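Local coordinates for protein sulfite reductase [ferredoxin] (Mycobacterium tuberculosis, PDB 1ZJ8) that probably catalyses the six-electron reduction of sulfite to sulfide with electrons from ferredoxin, using siroheme and a [4Fe-4S] cluster, at residues Val501-Gly509 against Gly519-Ser529. Numbering follows the deposited sequence.
Sequences VEGFQVHLG and GRKLRQHKVTS
F504 and V527 form a hydrogen-bonded antiparallel pair: V527 N reaches F504 O at 2.9 Å, and F504 N reaches V527 O at 2.6 Å. A second such pair joins L508 and R520 at the other end, where L508 N donates to R520 O (2.9 Å) and R520 N to L508 O. Between the two, the edge strand is broken by a short loop whose turn at R523 and Q524 swings away from 501-509, while L522 and H525 fold back onto it. Beyond G503, in a non-hydrogen-bonded pair with T528 at a CA-CA distance of 3.9 Å, a weak bond runs from S529 N to E502 O.

Van der Waals contacts gather around this loop and beyond it. In one apolar pair V506 presses CG2, held beside its backbone N, onto V527 CG2 (3.7 Å), while its CB meets H525 CD2 obliquely. In another, L508 CD1 touches L522 CD1 (4.0 Å). S529 CB meets the edge of the F504 ring.

Polar side chains occupy the face bearing H507 and K521, which lie side by side and point the same way. The bend of K521 at chi3 (71°) brings CE to 3.7 Å from H507 CE1 and also near Q505 OE1, whose hydrogen bond goes to K489. On the opposite face, with L508, R520 reaches E562 in a salt bridge.

The two strands close the hairpin 500-508/520-528 at one margin of the mixed sheet in the 4Fe-4S domain. Strand 486-494 flanks 500-508 on its other side, while helix 532-545 packs L532 on F504 and Y535 on V506, L508 and V527; the F504 side chain lies about 9 Å from the iron-sulfur cluster.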
ATOM      1  N   VAL A 501      26.787  -4.639   8.946  1.00 70.41           N
ATOM      2  CA  VAL A 501      26.116  -3.331   8.818  1.00 68.66           C
ATOM      3  C   VAL A 501      24.763  -3.423   8.111  1.00 66.87           C
ATOM      4  O   VAL A 501      24.475  -4.415   7.434  1.00 66.70           O
ATOM      5  CB  VAL A 501      27.009  -2.316   8.018  1.00 68.70           C
ATOM      6  CG1 VAL A 501      26.467  -0.872   8.136  1.00 68.84           C
ATOM      7  CG2 VAL A 501      28.466  -2.385   8.481  1.00 68.53           C
ATOM      8  N   GLU A 502      23.940  -2.383   8.283  1.00 64.55           N
ATOM      9  CA  GLU A 502      22.721  -2.202   7.496  1.00 62.70           C
ATOM     10  C   GLU A 502      23.024  -1.783   6.052  1.00 60.93           C
ATOM     11  O   GLU A 502      23.787  -0.847   5.808  1.00 60.79           O
ATOM     12  CB  GLU A 502      21.720  -1.257   8.206  1.00 62.71           C
ATOM     13  CG  GLU A 502      21.921   0.279   8.083  1.00 62.85           C
ATOM     14  CD  GLU A 502      20.650   1.073   8.465  1.00 62.51           C
ATOM     15  OE1 GLU A 502      20.223   1.033   9.640  1.00 61.39           O
ATOM     16  OE2 GLU A 502      20.065   1.735   7.581  1.00 61.97           O
ATOM     17  N   GLY A 503      22.436  -2.520   5.108  1.00 58.88           N
ATOM     18  CA  GLY A 503      22.623  -2.308   3.672  1.00 57.21           C
ATOM     19  C   GLY A 503      21.478  -2.935   2.883  1.00 55.57           C
ATOM     20  O   GLY A 503      20.483  -3.378   3.454  1.00 55.08           O
ATOM     21  N   PHE A 504      21.612  -2.974   1.560  1.00 53.87           N
ATOM     22  CA  PHE A 504      20.492  -3.313   0.685  1.00 52.67           C
ATOM     23  C   PHE A 504      20.914  -4.255  -0.446  1.00 51.48           C
ATOM     24  O   PHE A 504      22.011  -4.140  -0.998  1.00 50.86           O
ATOM     25  CB  PHE A 504      19.868  -2.019   0.107  1.00 52.00           C
ATOM     26  CG  PHE A 504      19.316  -1.082   1.162  1.00 51.87           C
ATOM     27  CD1 PHE A 504      20.125  -0.110   1.751  1.00 51.33           C
ATOM     28  CD2 PHE A 504      18.006  -1.190   1.586  1.00 50.88           C
ATOM     29  CE1 PHE A 504      19.635   0.734   2.736  1.00 50.67           C
ATOM     30  CE2 PHE A 504      17.520  -0.348   2.567  1.00 51.36           C
ATOM     31  CZ  PHE A 504      18.343   0.616   3.142  1.00 50.74           C
ATOM     32  N   GLN A 505      20.028  -5.202  -0.751  1.00 50.55           N
ATOM     33  CA  GLN A 505      20.101  -6.014  -1.959  1.00 49.98           C
ATOM     34  C   GLN A 505      19.312  -5.255  -3.022  1.00 48.70           C
ATOM     35  O   GLN A 505      18.318  -4.608  -2.707  1.00 48.69           O
ATOM     36  CB  GLN A 505      19.479  -7.407  -1.697  1.00 50.18           C
ATOM     37  CG  GLN A 505      19.658  -8.482  -2.823  1.00 51.01           C
ATOM     38  CD  GLN A 505      19.066  -9.891  -2.449  1.00 51.58           C
ATOM     39  OE1 GLN A 505      18.047 -10.327  -3.001  1.00 52.82           O
ATOM     40  NE2 GLN A 505      19.718 -10.584  -1.509  1.00 53.18           N
ATOM     41  N   VAL A 506      19.758  -5.339  -4.268  1.00 47.41           N
ATOM     42  CA  VAL A 506      19.285  -4.483  -5.347  1.00 46.85           C
ATOM     43  C   VAL A 506      18.483  -5.257  -6.391  1.00 46.07           C
ATOM     44  O   VAL A 506      18.954  -6.255  -6.931  1.00 45.96           O
ATOM     45  CB  VAL A 506      20.509  -3.834  -6.030  1.00 46.93           C
ATOM     46  CG1 VAL A 506      20.131  -3.045  -7.294  1.00 46.92           C
ATOM     47  CG2 VAL A 506      21.229  -2.945  -5.014  1.00 47.72           C
ATOM     48  N   HIS A 507      17.274  -4.791  -6.684  1.00 45.25           N
ATOM     49  CA  HIS A 507      16.458  -5.378  -7.742  1.00 44.79           C
ATOM     50  C   HIS A 507      16.326  -4.307  -8.816  1.00 44.41           C
ATOM     51  O   HIS A 507      15.975  -3.164  -8.514  1.00 44.59           O
ATOM     52  CB  HIS A 507      15.080  -5.811  -7.221  1.00 44.58           C
ATOM     53  CG  HIS A 507      15.124  -6.870  -6.151  1.00 44.76           C
ATOM     54  ND1 HIS A 507      14.611  -8.140  -6.336  1.00 44.86           N
ATOM     55  CD2 HIS A 507      15.592  -6.842  -4.877  1.00 44.61           C
ATOM     56  CE1 HIS A 507      14.779  -8.851  -5.232  1.00 44.17           C
ATOM     57  NE2 HIS A 507      15.370  -8.086  -4.332  1.00 44.76           N
ATOM     58  N   LEU A 508      16.633  -4.653 -10.059  1.00 43.84           N
ATOM     59  CA  LEU A 508      16.633  -3.667 -11.127  1.00 43.46           C
ATOM     60  C   LEU A 508      15.620  -4.010 -12.215  1.00 43.19           C
ATOM     61  O   LEU A 508      15.502  -5.167 -12.622  1.00 43.20           O
ATOM     62  CB  LEU A 508      18.036  -3.553 -11.713  1.00 43.45           C
ATOM     63  CG  LEU A 508      19.058  -2.887 -10.784  1.00 43.55           C
ATOM     64  CD1 LEU A 508      20.471  -3.334 -11.110  1.00 43.53           C
ATOM     65  CD2 LEU A 508      18.965  -1.372 -10.872  1.00 43.71           C
ATOM     66  N   GLY A 509      14.886  -3.003 -12.683  1.00 42.91           N
ATOM     67  CA  GLY A 509      14.057  -3.138 -13.888  1.00 42.88           C
ATOM     68  C   GLY A 509      12.632  -3.679 -13.733  1.00 42.65           C
ATOM     69  O   GLY A 509      12.013  -4.078 -14.715  1.00 42.35           O
ATOM     70  N   GLY A 519      11.895  -7.243 -11.133  1.00 53.56           N
ATOM     71  CA  GLY A 519      13.260  -6.786 -11.377  1.00 54.45           C
ATOM     72  C   GLY A 519      14.232  -7.931 -11.190  1.00 55.28           C
ATOM     73  O   GLY A 519      13.915  -8.897 -10.494  1.00 55.18           O
ATOM     74  N   ARG A 520      15.409  -7.825 -11.809  1.00 56.34           N
ATOM     75  CA  ARG A 520      16.429  -8.857 -11.675  1.00 57.22           C
ATOM     76  C   ARG A 520      17.373  -8.530 -10.518  1.00 57.92           C
ATOM     77  O   ARG A 520      17.658  -7.367 -10.224  1.00 57.83           O
ATOM     78  CB  ARG A 520      17.175  -9.129 -12.988  1.00 57.17           C
ATOM     79  CG  ARG A 520      17.477  -7.921 -13.867  1.00 57.75           C
ATOM     80  CD  ARG A 520      18.446  -8.264 -15.024  1.00 58.26           C
ATOM     81  NE  ARG A 520      19.795  -8.633 -14.553  1.00 59.40           N
ATOM     82  CZ  ARG A 520      20.940  -8.457 -15.229  1.00 59.58           C
ATOM     83  NH1 ARG A 520      20.969  -7.888 -16.436  1.00 59.41           N
ATOM     84  NH2 ARG A 520      22.083  -8.840 -14.678  1.00 59.38           N
ATOM     85  N   LYS A 521      17.825  -9.588  -9.858  1.00 59.06           N
ATOM     86  CA  LYS A 521      18.619  -9.503  -8.643  1.00 59.85           C
ATOM     87  C   LYS A 521      20.057  -9.645  -9.108  1.00 60.77           C
ATOM     88  O   LYS A 521      20.301 -10.287 -10.123  1.00 60.91           O
ATOM     89  CB  LYS A 521      18.228 -10.642  -7.692  1.00 59.73           C
ATOM     90  CG  LYS A 521      16.714 -10.961  -7.701  1.00 59.80           C
ATOM     91  CD  LYS A 521      16.356 -12.239  -6.949  1.00 59.70           C
ATOM     92  CE  LYS A 521      16.502 -12.070  -5.444  1.00 59.46           C
ATOM     93  NZ  LYS A 521      15.383 -12.704  -4.708  1.00 58.72           N
ATOM     94  N   LEU A 522      21.005  -9.031  -8.408  1.00 62.15           N
ATOM     95  CA  LEU A 522      22.405  -9.115  -8.828  1.00 63.11           C
ATOM     96  C   LEU A 522      23.219 -10.035  -7.931  1.00 64.24           C
ATOM     97  O   LEU A 522      22.934 -10.201  -6.738  1.00 64.38           O
ATOM     98  CB  LEU A 522      23.048  -7.728  -8.969  1.00 63.39           C
ATOM     99  CG  LEU A 522      22.629  -6.938 -10.228  1.00 63.32           C
ATOM    100  CD1 LEU A 522      23.586  -5.766 -10.460  1.00 63.49           C
ATOM    101  CD2 LEU A 522      22.536  -7.816 -11.498  1.00 63.09           C
ATOM    102  N   ARG A 523      24.260 -10.598  -8.543  1.00 65.75           N
ATOM    103  CA  ARG A 523      24.941 -11.807  -8.062  1.00 66.22           C
ATOM    104  C   ARG A 523      25.601 -11.650  -6.690  1.00 66.49           C
ATOM    105  O   ARG A 523      25.067 -12.118  -5.680  1.00 66.73           O
ATOM    106  CB  ARG A 523      25.974 -12.251  -9.126  1.00 66.50           C
ATOM    107  CG  ARG A 523      27.039 -13.302  -8.676  1.00 67.17           C
ATOM    108  CD  ARG A 523      27.811 -13.916  -9.871  1.00 67.97           C
ATOM    109  NE  ARG A 523      27.883 -12.994 -11.017  1.00 69.47           N
ATOM    110  CZ  ARG A 523      28.092 -13.350 -12.289  1.00 69.61           C
ATOM    111  NH1 ARG A 523      28.289 -14.625 -12.641  1.00 70.45           N
ATOM    112  NH2 ARG A 523      28.123 -12.406 -13.227  1.00 70.11           N
ATOM    113  N   GLN A 524      26.773 -11.018  -6.676  1.00 66.75           N
ATOM    114  CA  GLN A 524      27.511 -10.726  -5.446  1.00 66.63           C
ATOM    115  C   GLN A 524      27.401  -9.215  -5.335  1.00 66.46           C
ATOM    116  O   GLN A 524      28.254  -8.480  -5.855  1.00 66.53           O
ATOM    117  CB  GLN A 524      28.991 -11.181  -5.511  1.00 66.92           C
ATOM    118  CG  GLN A 524      29.874 -10.699  -4.315  1.00 67.30           C
ATOM    119  CD  GLN A 524      31.381 -10.575  -4.638  1.00 67.24           C
ATOM    120  OE1 GLN A 524      31.975 -11.466  -5.260  1.00 68.75           O
ATOM    121  NE2 GLN A 524      32.002  -9.477  -4.184  1.00 66.13           N
ATOM    122  N   HIS A 525      26.312  -8.771  -4.700  1.00 65.98           N
ATOM    123  CA  HIS A 525      25.964  -7.355  -4.625  1.00 65.26           C
ATOM    124  C   HIS A 525      25.317  -6.980  -3.296  1.00 64.69           C
ATOM    125  O   HIS A 525      24.283  -7.526  -2.904  1.00 64.79           O
ATOM    126  CB  HIS A 525      25.016  -7.011  -5.774  1.00 65.46           C
ATOM    127  CG  HIS A 525      25.089  -5.586  -6.218  1.00 66.31           C
ATOM    128  ND1 HIS A 525      26.128  -4.747  -5.870  1.00 66.68           N
ATOM    129  CD2 HIS A 525      24.273  -4.862  -7.024  1.00 66.73           C
ATOM    130  CE1 HIS A 525      25.937  -3.560  -6.422  1.00 66.51           C
ATOM    131  NE2 HIS A 525      24.819  -3.606  -7.128  1.00 67.19           N
ATOM    132  N   LYS A 526      25.961  -6.055  -2.596  1.00 63.83           N
ATOM    133  CA  LYS A 526      25.408  -5.450  -1.401  1.00 63.19           C
ATOM    134  C   LYS A 526      25.700  -3.956  -1.519  1.00 62.15           C
ATOM    135  O   LYS A 526      26.797  -3.573  -1.924  1.00 62.02           O
ATOM    136  CB  LYS A 526      26.051  -6.044  -0.132  1.00 63.56           C
ATOM    137  CG  LYS A 526      25.683  -7.523   0.181  1.00 64.02           C
ATOM    138  CD  LYS A 526      26.759  -8.185   1.094  1.00 64.15           C
ATOM    139  CE  LYS A 526      26.314  -9.539   1.689  1.00 64.12           C
ATOM    140  NZ  LYS A 526      27.043  -9.939   2.946  1.00 63.57           N
ATOM    141  N   VAL A 527      24.710  -3.123  -1.206  1.00 61.03           N
ATOM    142  CA  VAL A 527      24.892  -1.664  -1.182  1.00 60.13           C
ATOM    143  C   VAL A 527      24.618  -1.182   0.235  1.00 59.14           C
ATOM    144  O   VAL A 527      23.517  -1.374   0.760  1.00 58.96           O
ATOM    145  CB  VAL A 527      23.951  -0.923  -2.176  1.00 60.07           C
ATOM    146  CG1 VAL A 527      24.080   0.591  -2.011  1.00 59.92           C
ATOM    147  CG2 VAL A 527      24.255  -1.321  -3.616  1.00 60.01           C
ATOM    148  N   THR A 528      25.619  -0.578   0.865  1.00 57.97           N
ATOM    149  CA  THR A 528      25.444  -0.084   2.217  1.00 57.34           C
ATOM    150  C   THR A 528      24.582   1.157   2.211  1.00 56.53           C
ATOM    151  O   THR A 528      24.570   1.918   1.242  1.00 56.37           O
ATOM    152  CB  THR A 528      26.770   0.264   2.850  1.00 57.41           C
ATOM    153  OG1 THR A 528      27.623   0.835   1.851  1.00 57.39           O
ATOM    154  CG2 THR A 528      27.419  -0.984   3.439  1.00 57.19           C
ATOM    155  N   SER A 529      23.873   1.364   3.311  1.00 55.65           N
ATOM    156  CA  SER A 529      22.978   2.501   3.438  1.00 55.00           C
ATOM    157  C   SER A 529      23.667   3.856   3.211  1.00 54.37           C
ATOM    158  O   SER A 529      23.019   4.821   2.861  1.00 54.28           O
ATOM    159  CB  SER A 529      22.311   2.488   4.799  1.00 54.90           C
ATOM    160  OG  SER A 529      21.432   3.580   4.914  1.00 55.27           O
TER